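Local coordinates for protein organophosphorus hydrolase (Pseudomonas pseudoalcaligenes, PDB 4LE6) that probably hydrolyses organophosphate triesters such as aryl dialkyl phosphates, as a dizinc enzyme of the metallo-beta-lactamase superfamily, at residues R304-Q308 / G309-V313. Numbering follows the deposited sequence.
Sequences RKEAQ and GYAWV
Arg-304 lays its guanidinium over the methyl group of Ala-311, its antiparallel partner across a beta hairpin, with NH2 3.5 Å from Ala-311 CB. The small alanine lets the flat cation lie low against the sheet, and NH1 goes on to meet Val-313 CG2 at 3.5 Å. Extended as far as CD, the arginine then bends at chi3 (76°), which turns the guanidinium edge toward Glu-306. There NE and NH2 grip the same carboxylate oxygen side-on in a salt bridge, NE standing 2.7 Å from Glu-306 OE2. That oxygen lies in the guanidinium plane, so the two bonds fix how the group is turned, while the glutamate's CG rests near Ala-311 CB.

Beneath these side chains the backbones of Arg-304 and Ala-311 exchange two hydrogen bonds, the one from Arg-304 N to Ala-311 O being nearly straight (174°). Closer to the turn, Glu-306 N donates to Gly-309 O at 3.0 Å. Gly-309 has a positive phi (65°), a conformation that glycine adopts easily and that leads the chain into the return strand.

On the other face, Lys-305 and Tyr-310 form the non-hydrogen-bonded pair. Lys-305 CA approaches the ring obliquely, 3.8 Å from Tyr-310 CD2, and in the conformer described the lysine's CG comes near CE2.

The hairpin joins strands 300-305 and 310-314 at one margin of a mixed sheet. The large flat ring of Tyr-310, its edge near Arg-304 O, reaches from the strand to helix 269-286 and packs on Leu-280, Ala-281 and Ala-284. The arginine's face instead meets the second subunit: Arg-304 NH1 hydrogen-bonds to O of Arg-76 of that subunit, and Val-313 packs on Phe-78 of the same subunit.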
ATOM      1  N   ARG A 304       8.962  -5.972 -12.495  1.00 25.31           N
ATOM      2  CA  ARG A 304      10.148  -6.807 -12.473  1.00 24.56           C
ATOM      3  C   ARG A 304       9.929  -7.977 -13.414  1.00 25.62           C
ATOM      4  O   ARG A 304       8.842  -8.564 -13.458  1.00 27.73           O
ATOM      5  CB  ARG A 304      10.391  -7.332 -11.056  1.00 25.75           C
ATOM      6  CG  ARG A 304      11.554  -8.309 -10.916  1.00 30.66           C
ATOM      7  CD  ARG A 304      11.759  -8.741  -9.446  1.00 29.86           C
ATOM      8  NE  ARG A 304      10.757  -9.716  -9.015  1.00 26.87           N
ATOM      9  CZ  ARG A 304       9.995  -9.624  -7.925  1.00 24.67           C
ATOM     10  NH1 ARG A 304      10.093  -8.607  -7.085  1.00 23.98           N
ATOM     11  NH2 ARG A 304       9.123 -10.583  -7.673  1.00 24.90           N
ATOM     12  N   LYS A 305      10.965  -8.321 -14.167  1.00 25.65           N
ATOM     13  CA  LYS A 305      10.888  -9.475 -15.033  0.53 26.63           C
ATOM     14  C   LYS A 305      11.168 -10.736 -14.217  1.00 27.45           C
ATOM     15  O   LYS A 305      12.107 -10.778 -13.431  1.00 28.78           O
ATOM     16  CB  LYS A 305      11.888  -9.361 -16.180  0.53 28.62           C
ATOM     17  CG  LYS A 305      11.687 -10.438 -17.231  0.53 29.79           C
ATOM     18  CD  LYS A 305      12.750 -10.404 -18.313  0.53 29.83           C
ATOM     19  CE  LYS A 305      12.496 -11.483 -19.344  0.53 30.78           C
ATOM     20  NZ  LYS A 305      12.549 -12.840 -18.724  0.53 31.80           N
ATOM     21  N   GLU A 306      10.325 -11.751 -14.391  1.00 27.71           N
ATOM     22  CA  GLU A 306      10.516 -13.054 -13.764  1.00 28.63           C
ATOM     23  C   GLU A 306      10.991 -14.034 -14.836  1.00 31.65           C
ATOM     24  O   GLU A 306      11.044 -13.675 -16.004  1.00 33.52           O
ATOM     25  CB  GLU A 306       9.205 -13.536 -13.161  1.00 30.41           C
ATOM     26  CG  GLU A 306       8.739 -12.721 -11.961  1.00 29.89           C
ATOM     27  CD  GLU A 306       9.556 -12.998 -10.710  1.00 33.90           C
ATOM     28  OE1 GLU A 306       9.904 -14.175 -10.452  1.00 39.61           O
ATOM     29  OE2 GLU A 306       9.864 -12.037  -9.976  1.00 34.16           O
ATOM     30  N   ALA A 307      11.340 -15.259 -14.447  1.00 35.25           N
ATOM     31  CA  ALA A 307      11.726 -16.283 -15.416  1.00 38.08           C
ATOM     32  C   ALA A 307      10.632 -16.409 -16.467  1.00 41.89           C
ATOM     33  O   ALA A 307      10.907 -16.464 -17.660  1.00 42.18           O
ATOM     34  CB  ALA A 307      11.945 -17.622 -14.714  1.00 38.65           C
ATOM     35  N   GLN A 308       9.384 -16.438 -16.006  1.00 46.65           N
ATOM     36  CA  GLN A 308       8.230 -16.376 -16.897  1.00 50.51           C
ATOM     37  C   GLN A 308       7.360 -15.196 -16.469  1.00 40.33           C
ATOM     38  O   GLN A 308       7.073 -15.032 -15.286  1.00 38.99           O
ATOM     39  CB  GLN A 308       7.425 -17.676 -16.842  1.00 60.75           C
ATOM     40  CG  GLN A 308       6.919 -18.134 -18.206  1.00 70.59           C
ATOM     41  CD  GLN A 308       5.685 -19.026 -18.134  1.00 78.06           C
ATOM     42  OE1 GLN A 308       4.835 -18.872 -17.253  1.00 81.67           O
ATOM     43  NE2 GLN A 308       5.575 -19.958 -19.076  1.00 79.36           N
ATOM     44  N   GLY A 309       6.960 -14.364 -17.423  1.00 31.50           N
ATOM     45  CA  GLY A 309       6.099 -13.237 -17.118  1.00 28.93           C
ATOM     46  C   GLY A 309       6.796 -12.230 -16.220  1.00 30.36           C
ATOM     47  O   GLY A 309       8.027 -12.116 -16.240  1.00 28.35           O
ATOM     48  N   TYR A 310       6.006 -11.522 -15.415  1.00 25.92           N
ATOM     49  CA  TYR A 310       6.475 -10.352 -14.682  1.00 25.30           C
ATOM     50  C   TYR A 310       5.905 -10.340 -13.273  1.00 25.66           C
ATOM     51  O   TYR A 310       5.070 -11.173 -12.936  1.00 25.55           O
ATOM     52  CB  TYR A 310       6.060  -9.062 -15.416  1.00 24.23           C
ATOM     53  CG  TYR A 310       6.662  -8.967 -16.805  1.00 24.89           C
ATOM     54  CD1 TYR A 310       6.047  -9.577 -17.892  1.00 25.50           C
ATOM     55  CD2 TYR A 310       7.860  -8.301 -17.021  1.00 25.05           C
ATOM     56  CE1 TYR A 310       6.613  -9.519 -19.171  1.00 26.38           C
ATOM     57  CE2 TYR A 310       8.433  -8.245 -18.302  1.00 25.87           C
ATOM     58  CZ  TYR A 310       7.803  -8.862 -19.360  1.00 26.39           C
ATOM     59  OH  TYR A 310       8.347  -8.813 -20.620  1.00 29.97           O
ATOM     60  N   ALA A 311       6.368  -9.393 -12.462  1.00 25.06           N
ATOM     61  CA  ALA A 311       5.827  -9.174 -11.129  1.00 25.63           C
ATOM     62  C   ALA A 311       5.677  -7.674 -10.907  1.00 24.00           C
ATOM     63  O   ALA A 311       6.454  -6.882 -11.443  1.00 26.59           O
ATOM     64  CB  ALA A 311       6.729  -9.781 -10.069  1.00 30.44           C
ATOM     65  N   TRP A 312       4.668  -7.300 -10.126  1.00 22.65           N
ATOM     66  CA  TRP A 312       4.405  -5.913  -9.746  1.00 23.75           C
ATOM     67  C   TRP A 312       5.000  -5.682  -8.366  1.00 22.69           C
ATOM     68  O   TRP A 312       4.808  -6.506  -7.481  1.00 25.50           O
ATOM     69  CB  TRP A 312       2.899  -5.706  -9.681  1.00 24.37           C
ATOM     70  CG  TRP A 312       2.445  -4.375  -9.167  1.00 22.67           C
ATOM     71  CD1 TRP A 312       1.643  -4.142  -8.083  1.00 23.41           C
ATOM     72  CD2 TRP A 312       2.719  -3.089  -9.745  1.00 18.61           C
ATOM     73  NE1 TRP A 312       1.426  -2.781  -7.940  1.00 21.62           N
ATOM     74  CE2 TRP A 312       2.076  -2.121  -8.947  1.00 18.87           C
ATOM     75  CE3 TRP A 312       3.457  -2.660 -10.852  1.00 20.08           C
ATOM     76  CZ2 TRP A 312       2.148  -0.755  -9.224  1.00 18.43           C
ATOM     77  CZ3 TRP A 312       3.527  -1.292 -11.122  1.00 22.64           C
ATOM     78  CH2 TRP A 312       2.876  -0.369 -10.313  1.00 21.87           C
ATOM     79  N   VAL A 313       5.741  -4.590  -8.203  1.00 22.02           N
ATOM     80  CA  VAL A 313       6.331  -4.237  -6.925  1.00 21.57           C
ATOM     81  C   VAL A 313       5.797  -2.873  -6.524  1.00 23.00           C
ATOM     82  O   VAL A 313       6.207  -1.849  -7.084  1.00 23.55           O
ATOM     83  CB  VAL A 313       7.867  -4.218  -6.974  1.00 23.05           C
ATOM     84  CG1 VAL A 313       8.439  -3.868  -5.592  1.00 23.11           C
ATOM     85  CG2 VAL A 313       8.389  -5.576  -7.414  1.00 25.84           C
TER